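Local coordinates for flagellar hook-associated protein 3 (Bacillus cereus, PDB 5ZIY) that probably forms, as a hook-associated protein of the bacterial flagellum, part of the junction that joins the hook to the flagellin filament, at residues Thr189-Thr192 with Phe193-Ile196; Val34-Gln37 with Thr38-Leu42; Thr41-Gly44 with Val45-Ser48; Asn172-Gly175 with Ile176-Arg179. All coordinates share one frame; numbering follows the deposited sequence.

Interaction 1: residues Thr189-Thr192 with Phe193-Ile196; sequences TMET and FKTI. With ZN (zinc ion), chain E.
Thr189 and Phe193, one helical turn apart on helix 162-204, make the tight part of this contact. Their side chains run alongside each other, and the methyl CG2 of Thr189 sits 3.6 Å from CE2 of the Phe193 ring. The methyl is placed there by a first torsion of -57°, which turns it away from the backbone N of Thr189 and leaves OG1 to bond to Ser185 O. In the backbone, Phe193 N donates to Thr189 O at 2.9 Å, with an N-H...O angle of 164°. Tyr128 meets the Phe193 ring edge-to-face, and Ile28 of helix 8-60 also touches it.

Thr192, Thr195 and Ile196 are exposed, and side-chain contact among them is limited to a 4.0 Å approach of Ile196 CD1 to Thr192 CG2; Thr192 OG1 turns back to Asn188 O. Separately, Glu191 O takes two donors from opposite faces of its plane, Thr195 N at 3.2 Å and Thr195 OG1 at 3.0 Å.

On the polar flank, the chain of Glu191 bends at its second torsion (-80°), and OE2 binds a zinc ion at 2.0 Å. A water oxygen makes a second bond to the zinc ion at 2.5 Å. Lys194 NZ stays 5.1 Å from Glu191 OE1, too far for a salt bridge. The zinc ion, and secondarily the lysine, would be expected to favour an ionised carboxylate, in contrast to the apolar Thr189-Phe193 contact.

Interaction 2: residues Val34-Gln37 with Thr38-Leu42; sequences VLTQ and TENTL
Thr38 and Thr41 each fold a hydroxyl back onto the carbonyl four or so residues earlier in the helix, giving the two shortest bonds of the contact: Thr38 OG1 to Val34 O and Thr41 OG1 to Gln37 O, both 2.7 Å. The first torsion explains the reach, since at -53° in Thr38 the hydroxyl lies beside the backbone N, while CG2 is anti to that N and beside the carbonyl carbon. Each carbonyl also accepts the backbone amide of the same threonine, Thr38 N at 2.9 Å from Val34 O and Thr41 N at 3.0 Å from Gln37 O. Hydroxyl and amide arrive from opposite faces of the carbonyl plane; at Val34 O the hydroxyl stands 38° out of that plane. Two buried hydroxyls are thereby satisfied within the helix itself.

Further out, Thr36 and Asn40 extend alongside each other, with CG2 of Thr36 3.8 Å from ND2 of Asn40. Thr36 OG1 bonds instead to Lys32 O. Asn40 N donates to Thr36 O at 2.9 Å.

All of this belongs to helix 8-60. Leu35 and Thr36 face helix 162-204, touching Met190 and Met187 respectively, whereas Thr38 and Thr41 turn to the loop residues Ile96 and Phe97, beyond the small hairpin of strands 90-91 and 94-95.

Interaction 3: residues Thr41-Gly44 with Val45-Ser48; sequences TLQG and VLKS
Val45 N donates to Thr41 O at 2.9 Å, the first of four successive i to i+4 backbone bonds that carry most of this contact. Leu46 N to Leu42 O follows at 2.9 Å, Lys47 N to Gln43 O at 3.0 Å, and Ser48 N to Gly44 O at 3.1 Å. Their N-H...O angles, 154° to 163°, are those of regular helical bonding, and the i to i+4 pattern runs unbroken through Gly44.

Side chain to backbone contacts come next. One methyl of Val45, CG2, rests 3.3 Å from Thr41 O: with CG1 anti to the backbone N (-180°), CG2 falls beside that N and so over the preceding turn. Ser48 OG is likewise turned back, lying 3.0 Å from Gly44 O.

Contact between side chains is sparse, the nearest approach being NE2 of Gln43 to CD1 of Leu46 at 4.2 Å. Leu42 and Leu46 pack against helix 162-204, and Val45 and Ser48 touch helix 67-87.

Partners on two flanks, together with exposed Gln43 and Lys47, are the pattern of an amphipathic helix in an antiparallel bundle, in keeping with the N-terminal helical region of the flagellin family to which this segment belongs.

Interaction 4: residues Asn172-Gly175 with Ile176-Arg179; sequences NLDG and IINR
Leu173 and Ile177 meet obliquely, one helical turn apart on helix 162-204, with CG of Leu173 4.2 Å from CD1 of Ile177. Leu173 holds CG opposite its backbone N, and its branched end swings back toward the following turn. Ile177 sends CG1 the other way, beside its own N (chi1 -66°), which brings CG1 to 3.3 Å from Leu173 O and carries CD1 across to the leucine. The backbone joins the same two residues, Ile177 N donating to Leu173 O at 2.7 Å.

Ile176 is turned to a different side of the helix. Its CG1 lies 3.6 Å from Asn172 O, and its side chain packs on Leu139 and Leu140 of helix 137-155. Its amide is shared: Ile176 N bonds to Asn172 O at 3.0 Å with an N-H...O angle of only 140°, and weakly to Leu173 O at 2.9 Å, where the angle falls to 118°. The amide thus leans between two carbonyls.

Asn178 is exposed. Its amide group sits over the preceding turn, CG 3.3 Å from Asp174 O, while the bond to that oxygen is made by Asn178 N. Arg179 N donates to Gly175 O at 3.2 Å, and the arginine side chain bends away toward Glu182, a long and weak ion pair.

Chemically the stretch is divided: Leu173 and Ile177 offer an apolar strip to Leu46 of helix 8-60, Ile176 offers another to helix 137-155, and Asp174 and Asn178 keep the outer surface polar, consistent with a helix held in its bundle by hydrophobic contact.

Overall arrangement
Every interaction is local, bridging one turn within a helix, so none closes a long loop, and none nests inside or crosses another. From the N terminus, interaction 2 comes first on helix 8-60 and runs into interaction 3 through the shared Thr41 and Leu42. The chain then passes through helix 67-87, the two hairpins and helix 137-155 before helix 162-204 brings interaction 4 and, later, interaction 1. The two long helices run antiparallel: interaction 4 packs on interaction 3 (Leu46 CD1 to Ile177 CG1, 3.7 Å) and, through the shared Leu42, on interaction 2 (Leu42 CD1 to Arg179 CG, 3.8 Å), while interaction 1 touches interaction 2 (Met190 CG to Leu35 CD1, 3.8 Å).

Interaction 1: residues Thr189-Thr192 with Phe193-Ile196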
loop_
_atom_site.group_PDB
_atom_site.type_symbol
_atom_site.label_atom_id
_atom_site.label_comp_id
_atom_site.label_asym_id
_atom_site.label_seq_id
_atom_site.Cartn_x
_atom_site.Cartn_y
_atom_site.Cartn_z
ATOM N N THR A 189 -9.209 12.054 -6.330
ATOM C CA THR A 189 -9.052 12.430 -7.732
ATOM C C THR A 189 -9.779 11.477 -8.713
ATOM O O THR A 189 -10.518 11.933 -9.597
ATOM C CB THR A 189 -7.566 12.533 -8.094
ATOM O OG1 THR A 189 -6.941 13.475 -7.202
ATOM C CG2 THR A 189 -7.400 13.001 -9.544
ATOM N N MET A 190 -9.564 10.180 -8.574
ATOM C CA MET A 190 -10.224 9.211 -9.454
ATOM C C MET A 190 -11.723 9.326 -9.321
ATOM O O MET A 190 -12.474 9.249 -10.297
ATOM C CB MET A 190 -9.847 7.778 -9.104
ATOM C CG MET A 190 -8.522 7.335 -9.570
ATOM S SD MET A 190 -8.307 7.482 -11.351
ATOM C CE MET A 190 -6.501 7.471 -11.292
ATOM N N GLU A 191 -12.175 9.523 -8.102
ATOM C CA GLU A 191 -13.620 9.633 -7.850
ATOM C C GLU A 191 -14.212 10.918 -8.456
ATOM O O GLU A 191 -15.382 10.948 -8.863
ATOM C CB GLU A 191 -13.895 9.562 -6.328
ATOM C CG GLU A 191 -13.629 8.189 -5.686
ATOM C CD GLU A 191 -14.751 7.184 -5.901
ATOM O OE1 GLU A 191 -15.552 7.370 -6.854
ATOM O OE2 GLU A 191 -14.855 6.211 -5.108
ATOM N N THR A 192 -13.429 11.995 -8.454
ATOM C CA THR A 192 -13.842 13.231 -9.118
ATOM C C THR A 192 -13.880 13.013 -10.628
ATOM O O THR A 192 -14.825 13.447 -11.280
ATOM C CB THR A 192 -12.904 14.428 -8.797
ATOM O OG1 THR A 192 -12.725 14.532 -7.390
ATOM C CG2 THR A 192 -13.446 15.725 -9.315
ATOM N N PHE A 193 -12.872 12.338 -11.173
ATOM C CA PHE A 193 -12.861 12.046 -12.617
ATOM C C PHE A 193 -14.156 11.283 -12.988
ATOM O O PHE A 193 -14.808 11.663 -13.948
ATOM C CB PHE A 193 -11.613 11.269 -13.082
ATOM C CG PHE A 193 -10.366 12.126 -13.300
ATOM C CD1 PHE A 193 -10.419 13.326 -13.985
ATOM C CD2 PHE A 193 -9.141 11.689 -12.853
ATOM C CE1 PHE A 193 -9.284 14.072 -14.186
ATOM C CE2 PHE A 193 -7.989 12.445 -13.058
ATOM C CZ PHE A 193 -8.069 13.642 -13.702
ATOM N N LYS A 194 -14.523 10.255 -12.207
ATOM C CA LYS A 194 -15.752 9.461 -12.449
ATOM C C LYS A 194 -17.010 10.323 -12.508
ATOM O O LYS A 194 -17.813 10.178 -13.409
ATOM C CB LYS A 194 -15.933 8.385 -11.364
ATOM C CG LYS A 194 -16.866 7.252 -11.774
ATOM C CD LYS A 194 -16.957 6.182 -10.689
ATOM C CE LYS A 194 -18.116 5.236 -10.968
ATOM N NZ LYS A 194 -18.321 4.304 -9.831
ATOM N N THR A 195 -17.137 11.237 -11.546
ATOM C CA THR A 195 -18.309 12.105 -11.413
ATOM C C THR A 195 -18.375 13.072 -12.573
ATOM O O THR A 195 -19.423 13.205 -13.179
ATOM C CB THR A 195 -18.315 12.900 -10.080
ATOM O OG1 THR A 195 -18.170 11.991 -9.001
ATOM C CG2 THR A 195 -19.677 13.651 -9.896
ATOM N N ILE A 196 -17.235 13.661 -12.933
ATOM C CA ILE A 196 -17.130 14.495 -14.137
ATOM C C ILE A 196 -17.564 13.696 -15.388
ATOM O O ILE A 196 -18.420 14.162 -16.144
ATOM C CB ILE A 196 -15.688 15.057 -14.353
ATOM C CG1 ILE A 196 -15.314 16.063 -13.254
ATOM C CG2 ILE A 196 -15.607 15.760 -15.689
ATOM C CD1 ILE A 196 -13.784 16.427 -13.197
HETATM ZN ZN ZN E . -15.929 4.734 -5.949
HETATM O O HOH W 1 -18.211 5.536 -5.578
#

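Interaction 2: residues Val34-Gln37 with Thr38-Leu42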
loop_
_atom_site.group_PDB
_atom_site.type_symbol
_atom_site.label_atom_id
_atom_site.label_comp_id
_atom_site.label_asym_id
_atom_site.label_seq_id
_atom_site.Cartn_x
_atom_site.Cartn_y
_atom_site.Cartn_z
ATOM N N VAL A 34 -6.997 -1.065 -8.086
ATOM C CA VAL A 34 -5.611 -1.139 -7.647
ATOM C C VAL A 34 -5.375 -0.219 -6.442
ATOM O O VAL A 34 -4.760 -0.607 -5.465
ATOM C CB VAL A 34 -4.690 -0.774 -8.801
ATOM C CG1 VAL A 34 -3.319 -0.471 -8.314
ATOM C CG2 VAL A 34 -4.658 -1.936 -9.814
ATOM N N LEU A 35 -5.933 0.978 -6.498
ATOM C CA LEU A 35 -5.872 1.918 -5.424
ATOM C C LEU A 35 -6.609 1.486 -4.158
ATOM O O LEU A 35 -6.115 1.692 -3.048
ATOM C CB LEU A 35 -6.412 3.266 -5.884
ATOM C CG LEU A 35 -5.574 3.963 -6.955
ATOM C CD1 LEU A 35 -6.256 5.224 -7.442
ATOM C CD2 LEU A 35 -4.158 4.267 -6.434
ATOM N N THR A 36 -7.769 0.878 -4.312
ATOM C CA THR A 36 -8.474 0.370 -3.136
ATOM C C THR A 36 -7.654 -0.705 -2.468
ATOM O O THR A 36 -7.475 -0.682 -1.260
ATOM C CB THR A 36 -9.851 -0.138 -3.528
ATOM O OG1 THR A 36 -10.551 0.973 -4.051
ATOM C CG2 THR A 36 -10.624 -0.745 -2.336
ATOM N N GLN A 37 -7.082 -1.596 -3.264
ATOM C CA GLN A 37 -6.301 -2.693 -2.713
ATOM C C GLN A 37 -5.088 -2.143 -1.995
ATOM O O GLN A 37 -4.730 -2.625 -0.924
ATOM C CB GLN A 37 -5.887 -3.680 -3.806
ATOM C CG GLN A 37 -7.031 -4.562 -4.305
ATOM C CD GLN A 37 -6.545 -5.819 -5.069
ATOM O OE1 GLN A 37 -5.522 -6.437 -4.722
ATOM N NE2 GLN A 37 -7.290 -6.197 -6.099
ATOM N N THR A 38 -4.457 -1.138 -2.594
ATOM C CA THR A 38 -3.335 -0.483 -1.995
ATOM C C THR A 38 -3.706 0.146 -0.655
ATOM O O THR A 38 -3.004 -0.024 0.344
ATOM C CB THR A 38 -2.753 0.589 -2.937
ATOM O OG1 THR A 38 -2.474 0.008 -4.226
ATOM C CG2 THR A 38 -1.498 1.178 -2.345
ATOM N N GLU A 39 -4.810 0.870 -0.625
ATOM C CA GLU A 39 -5.180 1.575 0.571
ATOM C C GLU A 39 -5.542 0.596 1.710
ATOM O O GLU A 39 -5.218 0.839 2.873
ATOM C CB GLU A 39 -6.334 2.505 0.237
ATOM C CG GLU A 39 -6.747 3.371 1.328
ATOM C CD GLU A 39 -7.970 4.210 0.951
ATOM O OE1 GLU A 39 -8.706 3.774 0.048
ATOM O OE2 GLU A 39 -8.171 5.292 1.544
ATOM N N ASN A 40 -6.205 -0.500 1.350
ATOM C CA ASN A 40 -6.603 -1.531 2.296
ATOM C C ASN A 40 -5.369 -2.232 2.886
ATOM O O ASN A 40 -5.351 -2.533 4.066
ATOM C CB ASN A 40 -7.543 -2.568 1.632
ATOM C CG ASN A 40 -8.969 -2.043 1.401
ATOM O OD1 ASN A 40 -9.344 -0.950 1.845
ATOM N ND2 ASN A 40 -9.789 -2.855 0.721
ATOM N N THR A 41 -4.345 -2.479 2.060
ATOM C CA THR A 41 -3.088 -3.070 2.496
ATOM C C THR A 41 -2.365 -2.136 3.471
ATOM O O THR A 41 -1.902 -2.554 4.545
ATOM C CB THR A 41 -2.214 -3.385 1.268
ATOM O OG1 THR A 41 -2.975 -4.230 0.393
ATOM C CG2 THR A 41 -0.897 -4.060 1.630
ATOM N N LEU A 42 -2.316 -0.859 3.135
ATOM C CA LEU A 42 -1.724 0.152 4.017
ATOM C C LEU A 42 -2.427 0.262 5.360
ATOM O O LEU A 42 -1.742 0.420 6.398
ATOM C CB LEU A 42 -1.650 1.531 3.318
ATOM C CG LEU A 42 -0.592 1.553 2.211
ATOM C CD1 LEU A 42 -0.894 2.668 1.240
ATOM C CD2 LEU A 42 0.909 1.661 2.761
#

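Interaction 3: residues Thr41-Gly44 with Val45-Ser48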
loop_
_atom_site.group_PDB
_atom_site.type_symbol
_atom_site.label_atom_id
_atom_site.label_comp_id
_atom_site.label_asym_id
_atom_site.label_seq_id
_atom_site.Cartn_x
_atom_site.Cartn_y
_atom_site.Cartn_z
ATOM N N THR A 41 -4.345 -2.479 2.060
ATOM C CA THR A 41 -3.088 -3.070 2.496
ATOM C C THR A 41 -2.365 -2.136 3.471
ATOM O O THR A 41 -1.902 -2.554 4.545
ATOM C CB THR A 41 -2.214 -3.385 1.268
ATOM O OG1 THR A 41 -2.975 -4.230 0.393
ATOM C CG2 THR A 41 -0.897 -4.060 1.630
ATOM N N LEU A 42 -2.316 -0.859 3.135
ATOM C CA LEU A 42 -1.724 0.152 4.017
ATOM C C LEU A 42 -2.427 0.262 5.360
ATOM O O LEU A 42 -1.742 0.420 6.398
ATOM C CB LEU A 42 -1.650 1.531 3.318
ATOM C CG LEU A 42 -0.592 1.553 2.211
ATOM C CD1 LEU A 42 -0.894 2.668 1.240
ATOM C CD2 LEU A 42 0.909 1.661 2.761
ATOM N N GLN A 43 -3.761 0.172 5.355
ATOM C CA GLN A 43 -4.540 0.234 6.606
ATOM C C GLN A 43 -4.273 -1.024 7.450
ATOM O O GLN A 43 -4.178 -0.960 8.664
ATOM C CB GLN A 43 -6.049 0.473 6.378
ATOM C CG GLN A 43 -6.406 1.695 5.469
ATOM C CD GLN A 43 -6.849 2.974 6.166
ATOM O OE1 GLN A 43 -7.634 3.763 5.575
ATOM N NE2 GLN A 43 -6.380 3.210 7.420
ATOM N N GLY A 44 -4.092 -2.159 6.794
ATOM C CA GLY A 44 -3.773 -3.371 7.458
ATOM C C GLY A 44 -2.398 -3.275 8.112
ATOM O O GLY A 44 -2.228 -3.787 9.217
ATOM N N VAL A 45 -1.433 -2.628 7.443
ATOM C CA VAL A 45 -0.127 -2.375 8.041
ATOM C C VAL A 45 -0.238 -1.395 9.220
ATOM O O VAL A 45 0.312 -1.662 10.264
ATOM C CB VAL A 45 0.913 -1.890 7.015
ATOM C CG1 VAL A 45 2.306 -1.631 7.710
ATOM C CG2 VAL A 45 1.089 -2.947 5.825
ATOM N N LEU A 46 -0.977 -0.290 9.060
ATOM C CA LEU A 46 -1.173 0.696 10.128
ATOM C C LEU A 46 -1.698 0.027 11.403
ATOM O O LEU A 46 -1.226 0.284 12.483
ATOM C CB LEU A 46 -2.141 1.772 9.669
ATOM C CG LEU A 46 -2.234 3.143 10.384
ATOM C CD1 LEU A 46 -2.811 4.211 9.415
ATOM C CD2 LEU A 46 -3.119 3.099 11.590
ATOM N N LYS A 47 -2.670 -0.854 11.243
ATOM C CA LYS A 47 -3.286 -1.600 12.347
ATOM C C LYS A 47 -2.260 -2.520 13.004
ATOM O O LYS A 47 -2.196 -2.617 14.240
ATOM C CB LYS A 47 -4.415 -2.458 11.752
ATOM C CG LYS A 47 -5.648 -2.587 12.516
ATOM C CD LYS A 47 -6.835 -2.763 11.544
ATOM C CE LYS A 47 -8.042 -3.370 12.248
ATOM N NZ LYS A 47 -9.107 -3.709 11.265
ATOM N N SER A 48 -1.455 -3.211 12.175
ATOM C CA SER A 48 -0.419 -4.066 12.709
ATOM C C SER A 48 0.640 -3.282 13.540
ATOM O O SER A 48 1.074 -3.709 14.619
ATOM C CB SER A 48 0.265 -4.838 11.566
ATOM O OG SER A 48 -0.672 -5.729 10.969
#

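Interaction 4: residues Asn172-Gly175 with Ile176-Arg179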
loop_
_atom_site.group_PDB
_atom_site.type_symbol
_atom_site.label_atom_id
_atom_site.label_comp_id
_atom_site.label_asym_id
_atom_site.label_seq_id
_atom_site.Cartn_x
_atom_site.Cartn_y
_atom_site.Cartn_z
ATOM N N ASN A 172 8.424 4.655 11.459
ATOM C CA ASN A 172 7.959 3.804 10.361
ATOM C C ASN A 172 6.464 3.953 10.116
ATOM O O ASN A 172 6.037 4.119 8.988
ATOM C CB ASN A 172 8.275 2.347 10.644
ATOM C CG ASN A 172 9.757 2.066 10.734
ATOM O OD1 ASN A 172 10.581 2.792 10.184
ATOM N ND2 ASN A 172 10.099 0.968 11.417
ATOM N N LEU A 173 5.686 3.939 11.195
ATOM C CA LEU A 173 4.237 4.082 11.128
ATOM C C LEU A 173 3.831 5.433 10.503
ATOM O O LEU A 173 2.905 5.485 9.678
ATOM C CB LEU A 173 3.649 3.956 12.532
ATOM C CG LEU A 173 2.149 4.096 12.730
ATOM C CD1 LEU A 173 1.422 3.229 11.735
ATOM C CD2 LEU A 173 1.783 3.739 14.157
ATOM N N ASP A 174 4.532 6.505 10.873
ATOM C CA ASP A 174 4.287 7.824 10.267
ATOM C C ASP A 174 4.542 7.774 8.761
ATOM O O ASP A 174 3.870 8.414 7.975
ATOM C CB ASP A 174 5.214 8.885 10.864
ATOM C CG ASP A 174 4.932 9.174 12.331
ATOM O OD1 ASP A 174 3.820 8.858 12.817
ATOM O OD2 ASP A 174 5.835 9.741 12.997
ATOM N N GLY A 175 5.561 7.054 8.358
ATOM C CA GLY A 175 5.765 6.763 6.937
ATOM C C GLY A 175 4.561 6.047 6.311
ATOM O O GLY A 175 4.166 6.365 5.211
ATOM N N ILE A 176 3.950 5.113 7.017
ATOM C CA ILE A 176 2.809 4.378 6.437
ATOM C C ILE A 176 1.560 5.271 6.429
ATOM O O ILE A 176 0.760 5.241 5.493
ATOM C CB ILE A 176 2.461 3.116 7.255
ATOM C CG1 ILE A 176 3.612 2.086 7.180
ATOM C CG2 ILE A 176 1.060 2.584 6.847
ATOM C CD1 ILE A 176 3.886 1.483 5.788
ATOM N N ILE A 177 1.396 6.062 7.473
ATOM C CA ILE A 177 0.248 6.999 7.512
ATOM C C ILE A 177 0.335 8.022 6.354
ATOM O O ILE A 177 -0.634 8.262 5.669
ATOM C CB ILE A 177 0.162 7.739 8.832
ATOM C CG1 ILE A 177 -0.146 6.761 9.981
ATOM C CG2 ILE A 177 -0.878 8.897 8.760
ATOM C CD1 ILE A 177 0.009 7.397 11.403
ATOM N N ASN A 178 1.491 8.648 6.170
ATOM C CA ASN A 178 1.652 9.595 5.065
ATOM C C ASN A 178 1.379 8.924 3.717
ATOM O O ASN A 178 0.749 9.530 2.837
ATOM C CB ASN A 178 3.039 10.235 5.049
ATOM C CG ASN A 178 3.288 11.128 6.259
ATOM O OD1 ASN A 178 2.351 11.592 6.892
ATOM N ND2 ASN A 178 4.564 11.351 6.596
ATOM N N ARG A 179 1.831 7.685 3.520
ATOM C CA ARG A 179 1.501 7.029 2.233
ATOM C C ARG A 179 -0.010 6.770 2.099
ATOM O O ARG A 179 -0.588 6.875 0.998
ATOM C CB ARG A 179 2.266 5.722 2.035
ATOM C CG ARG A 179 2.006 5.036 0.678
ATOM C CD ARG A 179 2.484 5.886 -0.496
ATOM N NE ARG A 179 3.932 6.101 -0.484
ATOM C CZ ARG A 179 4.852 5.293 -1.035
ATOM N NH1 ARG A 179 4.485 4.165 -1.672
ATOM N NH2 ARG A 179 6.157 5.623 -0.965
#